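Local coordinates for protein acetylene hydratase Ahy (Pelobacter acetylenicus, PDB 2E7Z) that catalyses the hydration of acetylene to acetaldehyde, using a tungsten-bis(molybdopterin guanine dinucleotide) cofactor and a [4Fe-4S] cluster, at residues 139-144 with 711-716; 352-357 with 361-366; 596-601 with 697-702. One frame throughout, in Å; residues are numbered along the deposited sequence.

Interaction 1: 139-144 with 711-716. With MGD (2-amino-5,6-dimercapto-7-methyl-3,7,8a,9-tetrahydro-8-oxa-1,3,9,10-tetraaza-anthracen-4-one guanosine dinucleotide), chain E.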
loop_
_atom_site.group_PDB
_atom_site.type_symbol
_atom_site.label_atom_id
_atom_site.label_comp_id
_atom_site.label_asym_id
_atom_site.label_seq_id
_atom_site.Cartn_x
_atom_site.Cartn_y
_atom_site.Cartn_z
ATOM N N ILE A 139 -2.393 -2.577 -2.065
ATOM C CA ILE A 139 -2.191 -3.995 -1.764
ATOM C C ILE A 139 -3.178 -4.557 -0.752
ATOM O O ILE A 139 -3.688 -5.644 -0.958
ATOM C CB ILE A 139 -0.692 -4.380 -1.446
ATOM C CG1 ILE A 139 0.186 -4.019 -2.654
ATOM C CG2 ILE A 139 -0.594 -5.865 -1.103
ATOM C CD1 ILE A 139 1.686 -4.124 -2.436
ATOM N N GLY A 140 -3.442 -3.855 0.352
ATOM C CA GLY A 140 -4.396 -4.396 1.341
ATOM C C GLY A 140 -5.822 -4.522 0.811
ATOM O O GLY A 140 -6.462 -5.566 0.964
ATOM N N ASN A 141 -6.309 -3.458 0.170
ATOM C CA ASN A 141 -7.606 -3.545 -0.513
ATOM C C ASN A 141 -7.552 -4.620 -1.607
ATOM O O ASN A 141 -8.488 -5.436 -1.745
ATOM C CB ASN A 141 -7.957 -2.178 -1.116
ATOM C CG ASN A 141 -7.020 -1.795 -2.214
ATOM O OD1 ASN A 141 -5.835 -1.581 -1.966
ATOM N ND2 ASN A 141 -7.516 -1.787 -3.461
ATOM N N THR A 142 -6.458 -4.637 -2.363
ATOM C CA THR A 142 -6.354 -5.556 -3.506
ATOM C C THR A 142 -6.486 -6.976 -3.020
ATOM O O THR A 142 -7.152 -7.796 -3.633
ATOM C CB THR A 142 -4.978 -5.424 -4.196
ATOM O OG1 THR A 142 -4.466 -4.088 -4.079
ATOM C CG2 THR A 142 -5.090 -5.830 -5.663
ATOM N N ALA A 143 -5.831 -7.295 -1.912
ATOM C CA ALA A 143 -5.923 -8.632 -1.362
ATOM C C ALA A 143 -7.364 -9.008 -1.021
ATOM O O ALA A 143 -7.768 -10.135 -1.269
ATOM C CB ALA A 143 -4.997 -8.786 -0.137
ATOM N N GLY A 144 -8.152 -8.070 -0.486
ATOM C CA GLY A 144 -9.579 -8.352 -0.241
ATOM C C GLY A 144 -10.329 -8.746 -1.514
ATOM O O GLY A 144 -11.103 -9.712 -1.525
ATOM N N GLN A 711 -15.140 -0.679 -1.728
ATOM C CA GLN A 711 -14.009 -0.727 -0.793
ATOM C C GLN A 711 -13.935 0.476 0.146
ATOM O O GLN A 711 -13.320 0.384 1.213
ATOM C CB GLN A 711 -12.693 -0.825 -1.559
ATOM C CG GLN A 711 -12.517 -2.116 -2.358
ATOM C CD GLN A 711 -11.474 -1.959 -3.422
ATOM O OE1 GLN A 711 -11.695 -1.285 -4.458
ATOM N NE2 GLN A 711 -10.349 -2.591 -3.218
ATOM N N GLY A 712 -14.530 1.604 -0.247
ATOM C CA GLY A 712 -14.465 2.815 0.593
ATOM C C GLY A 712 -13.104 3.488 0.606
ATOM O O GLY A 712 -12.804 4.237 1.526
ATOM N N LEU A 713 -12.273 3.202 -0.388
ATOM C CA LEU A 713 -10.994 3.883 -0.571
ATOM C C LEU A 713 -11.201 5.088 -1.479
ATOM O O LEU A 713 -12.138 5.100 -2.285
ATOM C CB LEU A 713 -9.938 2.917 -1.136
ATOM C CG LEU A 713 -10.241 2.160 -2.441
ATOM C CD1 LEU A 713 -9.973 3.029 -3.654
ATOM C CD2 LEU A 713 -9.400 0.885 -2.545
ATOM N N PRO A 714 -10.368 6.118 -1.338
ATOM C CA PRO A 714 -10.525 7.325 -2.131
ATOM C C PRO A 714 -9.938 7.249 -3.542
ATOM O O PRO A 714 -8.912 6.601 -3.789
ATOM C CB PRO A 714 -9.770 8.373 -1.302
ATOM C CG PRO A 714 -8.636 7.577 -0.691
ATOM C CD PRO A 714 -9.288 6.243 -0.335
ATOM N N ASN A 715 -10.591 7.964 -4.446
ATOM C CA ASN A 715 -10.144 8.088 -5.808
ATOM C C ASN A 715 -9.061 9.189 -5.879
ATOM O O ASN A 715 -9.286 10.325 -5.415
ATOM C CB ASN A 715 -11.361 8.424 -6.669
ATOM C CG ASN A 715 -10.989 8.879 -8.059
ATOM O OD1 ASN A 715 -10.920 8.070 -8.990
ATOM N ND2 ASN A 715 -10.742 10.175 -8.211
ATOM N N LEU A 716 -7.907 8.861 -6.482
ATOM C CA LEU A 716 -6.742 9.759 -6.609
ATOM C C LEU A 716 -6.246 9.912 -8.045
ATOM O O LEU A 716 -5.450 10.807 -8.340
ATOM C CB LEU A 716 -5.546 9.204 -5.804
ATOM C CG LEU A 716 -5.429 9.616 -4.365
ATOM C CD1 LEU A 716 -6.497 8.889 -3.505
ATOM C CD2 LEU A 716 -4.000 9.358 -3.884
HETATM P PB MGD E . 4.383 7.478 4.964
HETATM O O1B MGD E . 2.975 8.010 5.054
HETATM O O2B MGD E . 5.448 8.298 4.334
HETATM O O3B MGD E . 4.426 6.067 4.202
HETATM O O3A MGD E . 2.432 4.702 3.515
HETATM P PA MGD E . 3.706 4.663 4.505
HETATM O O1A MGD E . 4.704 3.623 4.091
HETATM O O2A MGD E . 3.132 4.641 5.890
HETATM O "O5'" MGD E . 4.812 7.123 6.478
HETATM C "C5'" MGD E . 5.896 6.237 6.698
HETATM C "C4'" MGD E . 6.547 6.677 7.994
HETATM O "O4'" MGD E . 7.440 5.628 8.398
HETATM C "C3'" MGD E . 7.454 7.893 7.844
HETATM O "O3'" MGD E . 7.028 8.909 8.768
HETATM C "C2'" MGD E . 8.889 7.409 8.144
HETATM O "O2'" MGD E . 9.752 8.345 8.820
HETATM C "C1'" MGD E . 8.608 6.215 9.015
HETATM N N9 MGD E . 9.610 5.138 8.994
HETATM C C8 MGD E . 10.307 4.675 7.926
HETATM N N7 MGD E . 11.055 3.614 8.268
HETATM C C5 MGD E . 10.777 3.344 9.562
HETATM C C6 MGD E . 11.198 2.368 10.552
HETATM O O6 MGD E . 12.014 1.467 10.268
HETATM N N1 MGD E . 10.629 2.469 11.765
HETATM C C2 MGD E . 9.801 3.436 12.149
HETATM N N2 MGD E . 9.301 3.415 13.417
HETATM N N3 MGD E . 9.380 4.366 11.298
HETATM C C4 MGD E . 9.833 4.343 10.027
HETATM C C10 MGD E . 2.622 4.266 2.169
HETATM C C11 MGD E . 1.243 4.054 1.582
HETATM O O11 MGD E . 0.657 5.352 1.499
HETATM C C12 MGD E . 1.351 3.420 0.217
HETATM S S12 MGD E . 2.258 1.978 0.064
HETATM C C13 MGD E . 0.702 3.939 -0.839
HETATM S S13 MGD E . 0.901 3.327 -2.416
HETATM C C14 MGD E . -0.228 5.107 -0.728
HETATM N N15 MGD E . 0.318 6.306 -1.345
HETATM C C16 MGD E . -0.450 7.419 -1.164
HETATM C C17 MGD E . -0.555 8.518 -2.134
HETATM O O17 MGD E . 0.070 8.471 -3.216
HETATM N N18 MGD E . -1.352 9.558 -1.817
HETATM C C19 MGD E . -2.053 9.635 -0.658
HETATM N N19 MGD E . -2.829 10.708 -0.397
HETATM N N20 MGD E . -1.979 8.679 0.276
HETATM C C21 MGD E . -1.233 7.586 0.073
HETATM N N22 MGD E . -1.199 6.629 1.004
HETATM C C23 MGD E . -0.556 5.355 0.754
#
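Asn-141 meets Leu-713 and Gln-711 in a small buried contact. It joins the first turn of helix 140-150 to the loop before the last strand, 720-726. The apolar part comes from Leu-713. Its CD2 methyl lies against the flat amide of Asn-141, 3.4 Å from Asn-141 ND2 and 3.6 Å from Asn-141 CG. The two side chains cross at about a right angle.

The Gln-711 side chain extends to Asn-141 CB and the Asn-141 amide group, with the two amide planes 41° apart. Asn-141 holds CG between its backbone N and carbonyl carbon (chi1 66°), which keeps the amide near the start of the helix. There Asn-141 ND2 is hydrogen-bonded to Asp-295. The same carboxylate takes bonds from Thr-142 OG1 and from the backbone N of Ile-139, the N-cap residue. Asp-295 thus ties down the start of the helix, whose N-terminal end would probably favour its negative charge. A weak bond of 3.3 Å runs from Ile-139 N to Thr-142 OG1.

The cofactor contact is made further along the loop. Leu-716 CD2 touches the pyrimidine ring of one pterin, 3.4 Å from N18 of MGD (chain E). The side chain of Asn-141 lies about 5 Å from that of Cys-138 and about 9 Å from the tungsten. This is consistent with a place in the second shell of the W-bis-MGD site. In this member of the DMSO reductase family the tungsten ligand Cys-138 leads directly into helix 140-150.

Interaction 2: 352-357 with 361-366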
loop_
_atom_site.group_PDB
_atom_site.type_symbol
_atom_site.label_atom_id
_atom_site.label_comp_id
_atom_site.label_asym_id
_atom_site.label_seq_id
_atom_site.Cartn_x
_atom_site.Cartn_y
_atom_site.Cartn_z
ATOM N N LEU A 352 -14.727 0.223 12.820
ATOM C CA LEU A 352 -15.236 1.372 12.094
ATOM C C LEU A 352 -15.155 1.156 10.607
ATOM O O LEU A 352 -14.135 0.718 10.085
ATOM C CB LEU A 352 -14.418 2.602 12.503
ATOM C CG LEU A 352 -14.779 3.046 13.930
ATOM C CD1 LEU A 352 -13.706 3.915 14.557
ATOM C CD2 LEU A 352 -16.077 3.807 13.947
ATOM N N GLY A 353 -16.244 1.463 9.902
ATOM C CA GLY A 353 -16.402 1.049 8.518
ATOM C C GLY A 353 -17.462 -0.024 8.346
ATOM O O GLY A 353 -18.033 -0.152 7.264
ATOM N N THR A 354 -17.758 -0.755 9.412
ATOM C CA THR A 354 -18.775 -1.801 9.305
ATOM C C THR A 354 -20.110 -1.213 8.843
ATOM O O THR A 354 -20.833 -1.873 8.096
ATOM C CB THR A 354 -18.900 -2.554 10.635
ATOM O OG1 THR A 354 -17.637 -3.152 10.953
ATOM C CG2 THR A 354 -19.954 -3.695 10.536
ATOM N N GLU A 355 -20.419 0.010 9.253
ATOM C CA GLU A 355 -21.688 0.644 8.948
ATOM C C GLU A 355 -21.673 1.466 7.660
ATOM O O GLU A 355 -22.735 1.962 7.244
ATOM C CB GLU A 355 -22.153 1.519 10.126
ATOM C CG GLU A 355 -22.325 0.793 11.456
ATOM C CD GLU A 355 -23.204 -0.444 11.390
ATOM O OE1 GLU A 355 -24.313 -0.387 10.800
ATOM O OE2 GLU A 355 -22.788 -1.485 11.944
ATOM N N THR A 356 -20.511 1.584 7.006
ATOM C CA THR A 356 -20.389 2.414 5.817
ATOM C C THR A 356 -19.814 1.655 4.637
ATOM O O THR A 356 -20.464 1.573 3.587
ATOM C CB THR A 356 -19.507 3.654 6.087
ATOM O OG1 THR A 356 -18.254 3.232 6.650
ATOM C CG2 THR A 356 -20.222 4.614 7.048
ATOM N N TYR A 357 -18.625 1.078 4.823
ATOM C CA TYR A 357 -17.951 0.265 3.822
ATOM C C TYR A 357 -17.442 -1.024 4.468
ATOM O O TYR A 357 -16.243 -1.189 4.735
ATOM C CB TYR A 357 -16.825 1.044 3.157
ATOM C CG TYR A 357 -17.344 2.249 2.451
ATOM C CD1 TYR A 357 -17.794 2.152 1.146
ATOM C CD2 TYR A 357 -17.334 3.510 3.075
ATOM C CE1 TYR A 357 -18.279 3.260 0.471
ATOM C CE2 TYR A 357 -17.822 4.623 2.417
ATOM C CZ TYR A 357 -18.307 4.486 1.117
ATOM O OH TYR A 357 -18.788 5.594 0.457
ATOM N N THR A 361 -13.696 -4.986 6.408
ATOM C CA THR A 361 -13.795 -5.272 7.829
ATOM C C THR A 361 -13.895 -6.759 8.109
ATOM O O THR A 361 -14.126 -7.555 7.194
ATOM C CB THR A 361 -14.995 -4.574 8.505
ATOM O OG1 THR A 361 -16.214 -5.223 8.062
ATOM C CG2 THR A 361 -15.031 -3.059 8.211
ATOM N N TYR A 362 -13.756 -7.128 9.378
ATOM C CA TYR A 362 -14.078 -8.510 9.783
ATOM C C TYR A 362 -15.419 -8.964 9.234
ATOM O O TYR A 362 -15.555 -10.116 8.771
ATOM C CB TYR A 362 -14.154 -8.656 11.284
ATOM C CG TYR A 362 -12.828 -8.607 11.998
ATOM C CD1 TYR A 362 -11.972 -9.710 11.979
ATOM C CD2 TYR A 362 -12.462 -7.481 12.739
ATOM C CE1 TYR A 362 -10.760 -9.685 12.669
ATOM C CE2 TYR A 362 -11.224 -7.426 13.417
ATOM C CZ TYR A 362 -10.398 -8.539 13.386
ATOM O OH TYR A 362 -9.216 -8.550 14.070
ATOM N N THR A 363 -16.417 -8.092 9.312
ATOM C CA THR A 363 -17.772 -8.503 8.899
ATOM C C THR A 363 -17.806 -8.772 7.396
ATOM O O THR A 363 -18.354 -9.780 6.934
ATOM C CB THR A 363 -18.795 -7.424 9.242
ATOM O OG1 THR A 363 -18.885 -7.333 10.657
ATOM C CG2 THR A 363 -20.169 -7.731 8.628
ATOM N N GLY A 364 -17.255 -7.855 6.606
ATOM C CA GLY A 364 -17.261 -8.033 5.155
ATOM C C GLY A 364 -16.489 -9.244 4.667
ATOM O O GLY A 364 -16.846 -9.851 3.655
ATOM N N MET A 365 -15.430 -9.612 5.385
ATOM C CA MET A 365 -14.572 -10.709 4.991
ATOM C C MET A 365 -15.065 -12.049 5.582
ATOM O O MET A 365 -14.512 -13.119 5.281
ATOM C CB MET A 365 -13.116 -10.403 5.417
ATOM C CG MET A 365 -12.543 -9.109 4.808
ATOM S SD MET A 365 -12.329 -9.262 3.033
ATOM C CE MET A 365 -10.823 -10.244 3.000
ATOM N N SER A 366 -16.134 -12.014 6.381
ATOM C CA SER A 366 -16.478 -13.177 7.192
ATOM C C SER A 366 -16.862 -14.414 6.370
ATOM O O SER A 366 -16.611 -15.527 6.807
ATOM C CB SER A 366 -17.566 -12.846 8.203
ATOM O OG SER A 366 -18.723 -12.456 7.517
HETATM O O HOH W 1 -16.828 -5.757 11.334
#
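This is a methyl contact supplemented by one water bridge, made by Thr-354 with Thr-361 and Thr-363. It joins the turn after helix 345-350 to the start of the short, weakly bonded helix 362-365. Thr-361 CG2 packs on the turn backbone, 3.8 Å from Thr-354 N and 3.9 Å from Gly-353 C. A CB on Gly-353 would point at this methyl. Thr-354 CG2 in turn rests 3.8 Å from Thr-363 OG1.

Water 1 links the hydroxyls. It donates to Thr-354 OG1 at 2.8 Å and is hydrogen-bonded to Thr-363 OG1 at 2.7 Å. Thr-354 OG1 is also bonded to Gln-351 O.

Thr-361 is the N-cap. With chi1 at 71°, its OG1 turns to the helix start and accepts a weak bond from Thr-363 N, while CG2 is left to face the turn. The same OG1 is bonded to Pro-358 O. Further along, Ser-366 OG and Ser-366 N both reach Thr-363 O from one face of its carbonyl plane.

Leu-352 anchors the turn on helix 391-400. Tyr-362 packs against helix 118-126, makes a cation-pi contact with Lys-348 and meets the ring of Phe-387 nearly parallel.

Interaction 3: 596-601 with 697-702. With MGD (2-amino-5,6-dimercapto-7-methyl-3,7,8a,9-tetrahydro-8-oxa-1,3,9,10-tetraaza-anthracen-4-one guanosine dinucleotide), chain F.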
loop_
_atom_site.group_PDB
_atom_site.type_symbol
_atom_site.label_atom_id
_atom_site.label_comp_id
_atom_site.label_asym_id
_atom_site.label_seq_id
_atom_site.Cartn_x
_atom_site.Cartn_y
_atom_site.Cartn_z
ATOM N N LEU A 596 -8.728 20.812 -15.456
ATOM C CA LEU A 596 -7.680 19.774 -15.473
ATOM C C LEU A 596 -8.133 18.503 -14.785
ATOM O O LEU A 596 -8.708 18.581 -13.720
ATOM C CB LEU A 596 -6.414 20.279 -14.788
ATOM C CG LEU A 596 -5.817 21.594 -15.300
ATOM C CD1 LEU A 596 -4.813 22.169 -14.315
ATOM C CD2 LEU A 596 -5.173 21.405 -16.681
ATOM N N ILE A 597 -7.877 17.344 -15.390
ATOM C CA ILE A 597 -8.084 16.056 -14.715
ATOM C C ILE A 597 -6.868 15.762 -13.826
ATOM O O ILE A 597 -5.729 15.852 -14.279
ATOM C CB ILE A 597 -8.371 14.913 -15.743
ATOM C CG1 ILE A 597 -9.823 15.024 -16.267
ATOM C CG2 ILE A 597 -8.081 13.532 -15.167
ATOM C CD1 ILE A 597 -10.924 14.685 -15.249
ATOM N N LEU A 598 -7.124 15.434 -12.555
ATOM C CA LEU A 598 -6.061 15.240 -11.578
ATOM C C LEU A 598 -5.507 13.832 -11.511
ATOM O O LEU A 598 -6.246 12.857 -11.521
ATOM C CB LEU A 598 -6.592 15.574 -10.180
ATOM C CG LEU A 598 -5.590 15.543 -9.014
ATOM C CD1 LEU A 598 -4.683 16.759 -9.095
ATOM C CD2 LEU A 598 -6.352 15.507 -7.690
ATOM N N PHE A 599 -4.184 13.781 -11.390
ATOM C CA PHE A 599 -3.444 12.577 -11.039
ATOM C C PHE A 599 -2.581 12.911 -9.807
ATOM O O PHE A 599 -1.662 13.701 -9.908
ATOM C CB PHE A 599 -2.589 12.171 -12.271
ATOM C CG PHE A 599 -1.387 11.316 -11.949
ATOM C CD1 PHE A 599 -1.448 10.337 -10.960
ATOM C CD2 PHE A 599 -0.206 11.448 -12.697
ATOM C CE1 PHE A 599 -0.352 9.555 -10.663
ATOM C CE2 PHE A 599 0.907 10.662 -12.398
ATOM C CZ PHE A 599 0.819 9.709 -11.380
ATOM N N ALA A 600 -2.887 12.324 -8.645
ATOM C CA ALA A 600 -2.023 12.470 -7.465
ATOM C C ALA A 600 -1.113 11.258 -7.353
ATOM O O ALA A 600 -1.602 10.140 -7.265
ATOM C CB ALA A 600 -2.882 12.593 -6.194
ATOM N N GLY A 601 0.203 11.484 -7.379
ATOM C CA GLY A 601 1.151 10.388 -7.338
ATOM C C GLY A 601 2.391 10.710 -8.150
ATOM O O GLY A 601 2.816 11.866 -8.217
ATOM N N ALA A 697 -2.994 15.004 0.039
ATOM C CA ALA A 697 -4.224 14.696 0.786
ATOM C C ALA A 697 -5.016 15.949 1.143
ATOM O O ALA A 697 -6.198 15.859 1.497
ATOM C CB ALA A 697 -3.911 13.856 2.005
ATOM N N MET A 698 -4.374 17.126 1.040
ATOM C CA MET A 698 -5.101 18.382 1.216
ATOM C C MET A 698 -6.234 18.584 0.198
ATOM O O MET A 698 -7.143 19.368 0.433
ATOM C CB MET A 698 -4.150 19.589 1.157
ATOM C CG MET A 698 -3.205 19.749 2.368
ATOM S SD MET A 698 -4.117 19.912 3.921
ATOM C CE MET A 698 -4.989 21.456 3.618
ATOM N N VAL A 699 -6.144 17.926 -0.955
ATOM C CA VAL A 699 -7.078 18.202 -2.047
ATOM C C VAL A 699 -7.934 17.030 -2.407
ATOM O O VAL A 699 -8.695 17.109 -3.373
ATOM C CB VAL A 699 -6.322 18.726 -3.322
ATOM C CG1 VAL A 699 -5.284 19.739 -2.921
ATOM C CG2 VAL A 699 -5.683 17.589 -4.135
ATOM N N LEU A 700 -7.850 15.967 -1.599
ATOM C CA LEU A 700 -8.558 14.729 -1.898
ATOM C C LEU A 700 -9.770 14.542 -1.023
ATOM O O LEU A 700 -9.644 14.308 0.177
ATOM C CB LEU A 700 -7.621 13.517 -1.771
ATOM C CG LEU A 700 -6.407 13.546 -2.704
ATOM C CD1 LEU A 700 -5.405 12.460 -2.285
ATOM C CD2 LEU A 700 -6.789 13.421 -4.177
ATOM N N SER A 701 -10.943 14.617 -1.634
ATOM C CA SER A 701 -12.170 14.392 -0.904
ATOM C C SER A 701 -12.311 12.938 -0.465
ATOM O O SER A 701 -11.878 12.035 -1.172
ATOM C CB SER A 701 -13.358 14.756 -1.808
ATOM O OG SER A 701 -14.560 14.534 -1.111
ATOM N N ASP A 702 -12.933 12.706 0.695
ATOM C CA ASP A 702 -13.406 11.359 1.022
ATOM C C ASP A 702 -14.902 11.333 1.286
ATOM O O ASP A 702 -15.409 10.435 1.964
ATOM C CB ASP A 702 -12.584 10.638 2.106
ATOM C CG ASP A 702 -12.593 11.320 3.456
ATOM O OD1 ASP A 702 -13.317 12.317 3.648
ATOM O OD2 ASP A 702 -11.886 10.783 4.359
HETATM P PB MGD F . 3.731 6.407 -9.761
HETATM O O1B MGD F . 5.206 6.637 -9.962
HETATM O O2B MGD F . 3.006 7.252 -8.754
HETATM O O3B MGD F . 3.457 4.875 -9.356
HETATM O O3A MGD F . 4.624 2.852 -8.501
HETATM P PA MGD F . 4.158 3.528 -9.875
HETATM O O1A MGD F . 3.022 2.703 -10.425
HETATM O O2A MGD F . 5.394 3.738 -10.730
HETATM O "O5'" MGD F . 2.998 6.576 -11.186
HETATM C "C5'" MGD F . 3.541 5.835 -12.263
HETATM C "C4'" MGD F . 2.693 6.051 -13.503
HETATM O "O4'" MGD F . 1.318 5.778 -13.208
HETATM C "C3'" MGD F . 2.773 7.498 -13.983
HETATM O "O3'" MGD F . 3.487 7.539 -15.219
HETATM C "C2'" MGD F . 1.332 7.924 -14.162
HETATM O "O2'" MGD F . 1.071 8.611 -15.385
HETATM C "C1'" MGD F . 0.608 6.584 -14.129
HETATM N N9 MGD F . -0.829 6.699 -13.811
HETATM C C8 MGD F . -1.430 7.571 -12.980
HETATM N N7 MGD F . -2.773 7.379 -12.929
HETATM C C5 MGD F . -3.041 6.361 -13.783
HETATM C C6 MGD F . -4.243 5.628 -14.235
HETATM O O6 MGD F . -5.380 5.956 -13.832
HETATM N N1 MGD F . -4.075 4.620 -15.105
HETATM C C2 MGD F . -2.868 4.248 -15.580
HETATM N N2 MGD F . -2.793 3.209 -16.446
HETATM N N3 MGD F . -1.720 4.877 -15.204
HETATM C C4 MGD F . -1.758 5.907 -14.338
HETATM C C10 MGD F . 3.884 2.868 -7.282
HETATM C C11 MGD F . 4.849 2.235 -6.282
HETATM O O11 MGD F . 6.116 2.907 -6.364
HETATM C C12 MGD F . 4.329 2.236 -4.859
HETATM S S12 MGD F . 2.677 2.027 -4.547
HETATM C C13 MGD F . 5.161 2.397 -3.816
HETATM S S13 MGD F . 4.653 2.231 -2.197
HETATM C C14 MGD F . 6.592 2.773 -4.024
HETATM N N15 MGD F . 6.773 4.207 -3.836
HETATM C C16 MGD F . 7.940 4.748 -4.249
HETATM C C17 MGD F . 8.437 6.064 -3.792
HETATM O O17 MGD F . 7.776 6.761 -2.989
HETATM N N18 MGD F . 9.616 6.492 -4.280
HETATM C C19 MGD F . 10.346 5.781 -5.166
HETATM N N19 MGD F . 11.523 6.287 -5.591
HETATM N N20 MGD F . 9.950 4.571 -5.636
HETATM C C21 MGD F . 8.786 4.029 -5.223
HETATM N N22 MGD F . 8.386 2.836 -5.694
HETATM C C23 MGD F . 7.043 2.360 -5.432
#
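Leu-598 and Leu-700 bury the most surface here, and Ala-600 comes next. With CG anti to the backbone N (chi1 -175°), Leu-598 extends toward the loop and presents CD2 to two methyls, Leu-700 CD2 at 4.1 Å and Val-699 CG2 at 4.2 Å. It crosses both partners obliquely. Two residues on along strand 596-600, Ala-600 CB meets the same Leu-700 CD2 at 4.5 Å. Ile-671 of the adjacent strand 668-671 packs on Leu-598, Ala-600 and Val-699.

Phe-599, between the two, points to the other side of the strand. The C8 edge of the guanine of MGD (chain F) points at one face of its ring, toward the rim, and the two planes stand nearly at right angles. C8 of that MGD comes within 3.2 Å of Phe-599 CE1, and its ribose C2' lies 3.3 Å from Phe-599 CZ. An alanine here would remove the ring and is likely to leave the guanine C8 edge and the ribose C2' without the face they rest on.

Leu-700 also touches the second MGD. The contact across the segments is wholly apolar. Its methyls fix no direction by themselves, so alignment of the strand probably rests more on backbone hydrogen bonds, such as those of Leu-598 with Gly-718 and Ile-720.

Interaction 1 lies nearest the middle of the chain. Its centre is about 13 Å from that of interaction 2 and about 16 Å from that of interaction 3; the centres of those two are about 26 Å apart. Residues 139-144 come first along the chain and 711-716 last, with interactions 2 and 3 between them in that order. The loop 711-716 joins all three. Gly-712 packs on Tyr-357. Leu-716 packs on Leu-700, and its O probably accepts a hydrogen bond from Ala-600 N. Strand 720-726, after this loop, pairs with strand 596-600 in one mixed sheet. This is consistent with the C-terminal part being held against the rest of the enzyme, interactions 1 and 3 reaching the MGD molecules.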